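PDB 1PMH: beta-1,4-mannanase from Caldicellulosiruptor saccharolyticus, which binds mannan chains, here mannohexaose, through a carbohydrate-binding module of family 27 that presumably directs the enzyme's mannan-hydrolysing activity to its substrate. Local coordinates for residues A[85-90]-A[173-178]; A[117-122]-A[140-145]. One frame throughout, in Å; residues are numbered along the deposited sequence. Where two conformers were deposited one is given.

Overall arrangement
Both contacts belong to the jelly-roll beta-sandwich of the module, their centres about 10 Å apart. Contact 1 pairs two adjacent antiparallel strands within one sheet, whereas contact 2 spans the gap between that sheet and the one that bears the mannan-binding surface. Strands 84-92 and 135-145 are neighbours, which joins the contacts directly: Met89 N lies 2.8 Å from Ile140 O, and Glu86 OE2 lies 2.8 Å from His141 NE2, each a probable hydrogen bond; Glu86 is also salt-bridged to Arg181 and Arg179. Contact 1 reaches the calcium site through Asp176; contact 2 is nearer the sugar, the Ser118 side chain lying about 7 Å from a bound beta-mannose, against about 14 Å for that of Met89.

Contact 1 (A[85-90]-A[173-178]); sequences VEFEMF and IYLDNV. With CA (calcium ion), chain C.
Glu88 and Asn177 run side by side and join at their ends: in the described conformer of Glu88, one of two modelled, Asn177 ND2 donates to Glu88 OE2 at 2.8 Å, with an N-H...O angle of 166°. The acceptor lies in the amide plane, but the amide approaches from above the carboxylate plane. The other end of the amide, OD1, accepts a bond from a water that is itself a calcium ligand. Asp176 grips the calcium with both carboxylate oxygens, OD1 and OD2, and Asp176 OD1 also takes the backbone N-H of Asn177, N to OD1 2.9 Å. In this conformer Glu88 is thus linked to the metal through the amide and the water, while Asp10, Glu12, Asn44 and Tyr46 complete the site. Two antiparallel hydrogen-bonded pairs, Glu88 with Asp176 and Phe90 with Tyr174, fix the strands; the bond from Tyr174 N to Phe90 O is 2.9 Å long and nearly straight. Phe90 CE1 reaches Asp176 CB at 4.0 Å. On the Met89-Leu175 face, selenomethionine Met89 has CG anti to its own N (chi1 -179°), which lays CG alongside Ile173 CG2 at 3.9 Å, and Leu175 CD2 meets Met89 CB at 4.0 Å. This apolar face turns into the sandwich, against Phe103 and Tyr105 of strand 102-109 and Phe160 and Phe162 of strand 153-165. Strand 84-92 lies between strands 172-181 and 135-145 in the sheet.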
loop_
_atom_site.group_PDB
_atom_site.type_symbol
_atom_site.label_atom_id
_atom_site.label_comp_id
_atom_site.label_asym_id
_atom_site.label_seq_id
_atom_site.Cartn_x
_atom_site.Cartn_y
_atom_site.Cartn_z
ATOM N N VAL A 85 0.267 9.166 -7.331
ATOM C CA VAL A 85 0.579 7.780 -6.914
ATOM C C VAL A 85 -0.748 7.050 -6.771
ATOM O O VAL A 85 -1.613 7.499 -6.046
ATOM C CB VAL A 85 1.372 7.738 -5.591
ATOM C CG1 VAL A 85 1.562 6.275 -5.168
ATOM C CG2 VAL A 85 2.738 8.432 -5.804
ATOM N N GLU A 86 -0.871 5.954 -7.494
ATOM C CA GLU A 86 -2.066 5.151 -7.544
ATOM C C GLU A 86 -1.786 3.773 -6.967
ATOM O O GLU A 86 -0.650 3.284 -7.032
ATOM C CB GLU A 86 -2.491 4.993 -9.008
ATOM C CG GLU A 86 -3.840 4.340 -9.200
ATOM C CD GLU A 86 -4.288 4.445 -10.631
ATOM O OE1 GLU A 86 -3.999 5.512 -11.251
ATOM O OE2 GLU A 86 -4.991 3.511 -11.089
ATOM N N PHE A 87 -2.773 3.115 -6.391
ATOM C CA PHE A 87 -2.603 1.778 -5.829
ATOM C C PHE A 87 -3.948 1.092 -5.726
ATOM O O PHE A 87 -5.001 1.752 -5.723
ATOM C CB PHE A 87 -1.943 1.862 -4.448
ATOM C CG PHE A 87 -2.826 2.527 -3.438
ATOM C CD1 PHE A 87 -3.746 1.767 -2.707
ATOM C CD2 PHE A 87 -2.848 3.903 -3.316
ATOM C CE1 PHE A 87 -4.668 2.375 -1.908
ATOM C CE2 PHE A 87 -3.792 4.514 -2.472
ATOM C CZ PHE A 87 -4.672 3.744 -1.769
ATOM N N GLU A 88 -3.892 -0.241 -5.596
ATOM C CA GLU A 88 -5.046 -1.056 -5.260
ATOM C C GLU A 88 -4.702 -1.837 -3.999
ATOM O O GLU A 88 -3.633 -2.422 -3.888
ATOM C CB GLU A 88 -5.380 -2.037 -6.407
ATOM C CG GLU A 88 -5.762 -1.355 -7.714
ATOM C CD GLU A 88 -6.097 -2.313 -8.846
ATOM O OE1 GLU A 88 -7.099 -3.013 -8.698
ATOM O OE2 GLU A 88 -5.411 -2.288 -9.898
HETATM N N MSE A 89 -5.677 -1.894 -3.109
HETATM C CA MSE A 89 -5.560 -2.583 -1.829
HETATM C C MSE A 89 -6.728 -3.523 -1.680
HETATM O O MSE A 89 -7.858 -3.150 -1.988
HETATM C CB MSE A 89 -5.548 -1.514 -0.757
HETATM C CG MSE A 89 -5.421 -2.013 0.612
HETATM SE SE MSE A 89 -5.599 -0.556 1.908
HETATM C CE MSE A 89 -4.398 0.484 1.347
ATOM N N PHE A 90 -6.473 -4.737 -1.182
ATOM C CA PHE A 90 -7.464 -5.802 -1.114
ATOM C C PHE A 90 -7.465 -6.379 0.298
ATOM O O PHE A 90 -6.411 -6.787 0.778
ATOM C CB PHE A 90 -7.163 -6.954 -2.100
ATOM C CG PHE A 90 -6.952 -6.505 -3.528
ATOM C CD1 PHE A 90 -5.786 -5.915 -3.926
ATOM C CD2 PHE A 90 -7.935 -6.716 -4.465
ATOM C CE1 PHE A 90 -5.607 -5.459 -5.207
ATOM C CE2 PHE A 90 -7.762 -6.263 -5.767
ATOM C CZ PHE A 90 -6.601 -5.625 -6.109
ATOM N N ILE A 173 -3.540 -8.298 4.050
ATOM C CA ILE A 173 -3.932 -7.150 3.251
ATOM C C ILE A 173 -3.011 -7.223 2.038
ATOM O O ILE A 173 -1.805 -7.423 2.191
ATOM C CB ILE A 173 -3.731 -5.832 3.991
ATOM C CG1 ILE A 173 -4.635 -5.736 5.216
ATOM C CG2 ILE A 173 -3.980 -4.634 3.039
ATOM C CD1 ILE A 173 -4.487 -4.499 6.081
ATOM N N TYR A 174 -3.566 -7.078 0.841
ATOM C CA TYR A 174 -2.757 -7.148 -0.366
ATOM C C TYR A 174 -2.659 -5.773 -0.997
ATOM O O TYR A 174 -3.607 -4.989 -0.997
ATOM C CB TYR A 174 -3.316 -8.130 -1.393
ATOM C CG TYR A 174 -3.564 -9.527 -0.900
ATOM C CD1 TYR A 174 -4.698 -9.845 -0.166
ATOM C CD2 TYR A 174 -2.681 -10.575 -1.209
ATOM C CE1 TYR A 174 -4.945 -11.158 0.269
ATOM C CE2 TYR A 174 -2.924 -11.868 -0.743
ATOM C CZ TYR A 174 -4.038 -12.164 -0.014
ATOM O OH TYR A 174 -4.329 -13.430 0.428
ATOM N N LEU A 175 -1.516 -5.504 -1.581
ATOM C CA LEU A 175 -1.300 -4.351 -2.430
ATOM C C LEU A 175 -0.960 -4.823 -3.827
ATOM O O LEU A 175 -0.258 -5.817 -4.025
ATOM C CB LEU A 175 -0.175 -3.466 -1.949
ATOM C CG LEU A 175 -0.406 -2.683 -0.710
ATOM C CD1 LEU A 175 0.885 -1.957 -0.325
ATOM C CD2 LEU A 175 -1.521 -1.662 -0.891
ATOM N N ASP A 176 -1.426 -4.085 -4.820
ATOM C CA ASP A 176 -1.029 -4.368 -6.206
ATOM C C ASP A 176 -1.103 -3.067 -6.991
ATOM O O ASP A 176 -1.744 -2.089 -6.596
ATOM C CB ASP A 176 -1.916 -5.447 -6.837
ATOM C CG ASP A 176 -1.273 -6.237 -7.964
ATOM O OD1 ASP A 176 -0.132 -5.942 -8.351
ATOM O OD2 ASP A 176 -1.909 -7.157 -8.484
ATOM N N ASN A 177 -0.469 -3.116 -8.162
ATOM C CA ASN A 177 -0.586 -2.017 -9.127
ATOM C C ASN A 177 -0.314 -0.665 -8.486
ATOM O O ASN A 177 -1.066 0.306 -8.659
ATOM C CB ASN A 177 -1.931 -2.076 -9.821
ATOM C CG ASN A 177 -2.061 -3.325 -10.664
ATOM O OD1 ASN A 177 -1.071 -3.838 -11.189
ATOM N ND2 ASN A 177 -3.258 -3.829 -10.809
ATOM N N VAL A 178 0.817 -0.620 -7.786
ATOM C CA VAL A 178 1.274 0.663 -7.242
ATOM C C VAL A 178 2.003 1.359 -8.376
ATOM O O VAL A 178 2.968 0.834 -8.884
ATOM C CB VAL A 178 2.183 0.418 -6.032
ATOM C CG1 VAL A 178 2.770 1.748 -5.559
ATOM C CG2 VAL A 178 1.406 -0.315 -4.913
HETATM CA CA CA C . 0.063 -7.839 -9.952
HETATM O O HOH W 1 -0.562 -6.427 -11.686
#

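Contact 2 (A[117-122]-A[140-145]); sequences GSEFNI and IHKAFA
Strands 114-122 and 135-145 face each other across the interior of the beta-sandwich, one from each sheet, and meet through side chains and the Gly117 backbone without a hydrogen bond between them. Gly117 CA lies over one face of the Phe144 ring, 3.6 Å from its centroid and 7° off the normal, a CH-pi contact, and Gly117 C is 3.7 Å from Phe144 CE2. With no side chain on Gly117, its backbone lies directly over the ring face. Farther along, Ile122 and Ile140 meet tip to tip, with Ile122 CG2 3.7 Å from Ile140 CD1; Ile122 follows a corner at Asn121, and Asn121 and Ile122 both face Phe103, a G1 beta bulge. Between these apolar contacts, Glu119 has CG beside its own N (chi1 -62°) and extends toward the opposite strand. Glu119 OE2 touches Lys142 CE at 3.4 Å, the two side chains crossing at about a right angle, and passes Ile140 CG2 at 3.9 Å. OE2 is hydrogen-bonded to Tyr105 OH. With Lys142 NZ 4.5 Å from Glu119 OE2, beyond salt-bridge range, the lysine probably offers the carboxylate only a diffuse electrostatic attraction, and direct contact between the strands rests mainly on nonpolar packing.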
loop_
_atom_site.group_PDB
_atom_site.type_symbol
_atom_site.label_atom_id
_atom_site.label_comp_id
_atom_site.label_asym_id
_atom_site.label_seq_id
_atom_site.Cartn_x
_atom_site.Cartn_y
_atom_site.Cartn_z
ATOM N N GLY A 117 -1.695 11.261 0.833
ATOM C CA GLY A 117 -3.077 11.055 1.123
ATOM C C GLY A 117 -3.223 9.991 2.185
ATOM O O GLY A 117 -2.268 9.322 2.560
ATOM N N SER A 118 -4.433 9.934 2.714
ATOM C CA SER A 118 -4.752 9.023 3.788
ATOM C C SER A 118 -6.234 8.807 3.862
ATOM O O SER A 118 -7.010 9.636 3.381
ATOM C CB SER A 118 -4.252 9.591 5.112
ATOM O OG SER A 118 -4.821 10.852 5.368
ATOM N N GLU A 119 -6.599 7.699 4.515
ATOM C CA GLU A 119 -7.966 7.466 4.918
ATOM C C GLU A 119 -7.987 6.817 6.287
ATOM O O GLU A 119 -7.093 6.062 6.647
ATOM C CB GLU A 119 -8.736 6.575 3.973
ATOM C CG GLU A 119 -8.892 7.115 2.562
ATOM C CD GLU A 119 -9.944 6.296 1.825
ATOM O OE1 GLU A 119 -11.160 6.646 1.964
ATOM O OE2 GLU A 119 -9.577 5.297 1.145
ATOM N N PHE A 120 -9.010 7.189 7.035
ATOM C CA PHE A 120 -9.230 6.697 8.376
ATOM C C PHE A 120 -10.487 5.848 8.441
ATOM O O PHE A 120 -11.390 6.002 7.645
ATOM C CB PHE A 120 -9.368 7.884 9.356
ATOM C CG PHE A 120 -8.125 8.700 9.431
ATOM C CD1 PHE A 120 -7.846 9.694 8.489
ATOM C CD2 PHE A 120 -7.249 8.507 10.463
ATOM C CE1 PHE A 120 -6.671 10.400 8.591
ATOM C CE2 PHE A 120 -6.096 9.228 10.565
ATOM C CZ PHE A 120 -5.772 10.148 9.610
ATOM N N ASN A 121 -10.517 4.963 9.433
ATOM C CA ASN A 121 -11.708 4.177 9.751
ATOM C C ASN A 121 -12.217 3.350 8.587
ATOM O O ASN A 121 -13.430 3.294 8.338
ATOM C CB ASN A 121 -12.800 5.081 10.315
ATOM C CG ASN A 121 -12.346 5.782 11.557
ATOM O OD1 ASN A 121 -12.207 6.990 11.559
ATOM N ND2 ASN A 121 -12.002 5.005 12.581
ATOM N N ILE A 122 -11.288 2.751 7.873
ATOM C CA ILE A 122 -11.658 1.816 6.819
ATOM C C ILE A 122 -12.227 0.547 7.456
ATOM O O ILE A 122 -11.616 -0.069 8.341
ATOM C CB ILE A 122 -10.416 1.432 5.968
ATOM C CG1 ILE A 122 -9.840 2.663 5.280
ATOM C CG2 ILE A 122 -10.719 0.345 4.958
ATOM C CD1 ILE A 122 -10.755 3.342 4.278
ATOM N N ILE A 140 -9.914 -1.153 -2.377
ATOM C CA ILE A 140 -9.674 0.293 -2.336
ATOM C C ILE A 140 -8.729 0.597 -3.467
ATOM O O ILE A 140 -7.641 0.059 -3.545
ATOM C CB ILE A 140 -9.104 0.713 -0.992
ATOM C CG1 ILE A 140 -10.168 0.444 0.070
ATOM C CG2 ILE A 140 -8.699 2.194 -0.995
ATOM C CD1 ILE A 140 -9.718 0.607 1.456
ATOM N N HIS A 141 -9.175 1.467 -4.351
ATOM C CA HIS A 141 -8.401 1.860 -5.520
ATOM C C HIS A 141 -8.417 3.372 -5.562
ATOM O O HIS A 141 -9.465 3.983 -5.808
ATOM C CB HIS A 141 -9.038 1.279 -6.781
ATOM C CG HIS A 141 -8.282 1.541 -8.037
ATOM N ND1 HIS A 141 -8.758 1.165 -9.275
ATOM C CD2 HIS A 141 -7.054 2.059 -8.254
ATOM C CE1 HIS A 141 -7.794 1.339 -10.162
ATOM N NE2 HIS A 141 -6.841 2.063 -9.612
ATOM N N LYS A 142 -7.263 4.005 -5.325
ATOM C CA LYS A 142 -7.188 5.467 -5.216
ATOM C C LYS A 142 -5.936 5.941 -5.911
ATOM O O LYS A 142 -4.991 5.186 -6.058
ATOM C CB LYS A 142 -7.071 5.941 -3.750
ATOM C CG LYS A 142 -8.205 5.587 -2.838
ATOM C CD LYS A 142 -9.388 6.469 -3.053
ATOM C CE LYS A 142 -10.429 6.338 -1.951
ATOM N NZ LYS A 142 -11.792 6.699 -2.470
ATOM N N ALA A 143 -5.960 7.223 -6.249
ATOM C CA ALA A 143 -4.780 7.970 -6.643
ATOM C C ALA A 143 -4.707 9.234 -5.829
ATOM O O ALA A 143 -5.696 9.932 -5.721
ATOM C CB ALA A 143 -4.795 8.292 -8.129
ATOM N N PHE A 144 -3.531 9.536 -5.309
ATOM C CA PHE A 144 -3.287 10.760 -4.573
ATOM C C PHE A 144 -2.329 11.650 -5.331
ATOM O O PHE A 144 -1.404 11.140 -5.971
ATOM C CB PHE A 144 -2.726 10.467 -3.183
ATOM C CG PHE A 144 -3.619 9.675 -2.302
ATOM C CD1 PHE A 144 -4.911 10.054 -2.099
ATOM C CD2 PHE A 144 -3.160 8.572 -1.611
ATOM C CE1 PHE A 144 -5.737 9.292 -1.289
ATOM C CE2 PHE A 144 -3.951 7.878 -0.754
ATOM C CZ PHE A 144 -5.248 8.200 -0.613
ATOM N N ALA A 145 -2.516 12.958 -5.216
ATOM C CA ALA A 145 -1.673 13.910 -5.903
ATOM C C ALA A 145 -0.259 13.938 -5.356
ATOM O O ALA A 145 -0.043 13.916 -4.134
ATOM C CB ALA A 145 -2.255 15.317 -5.821
#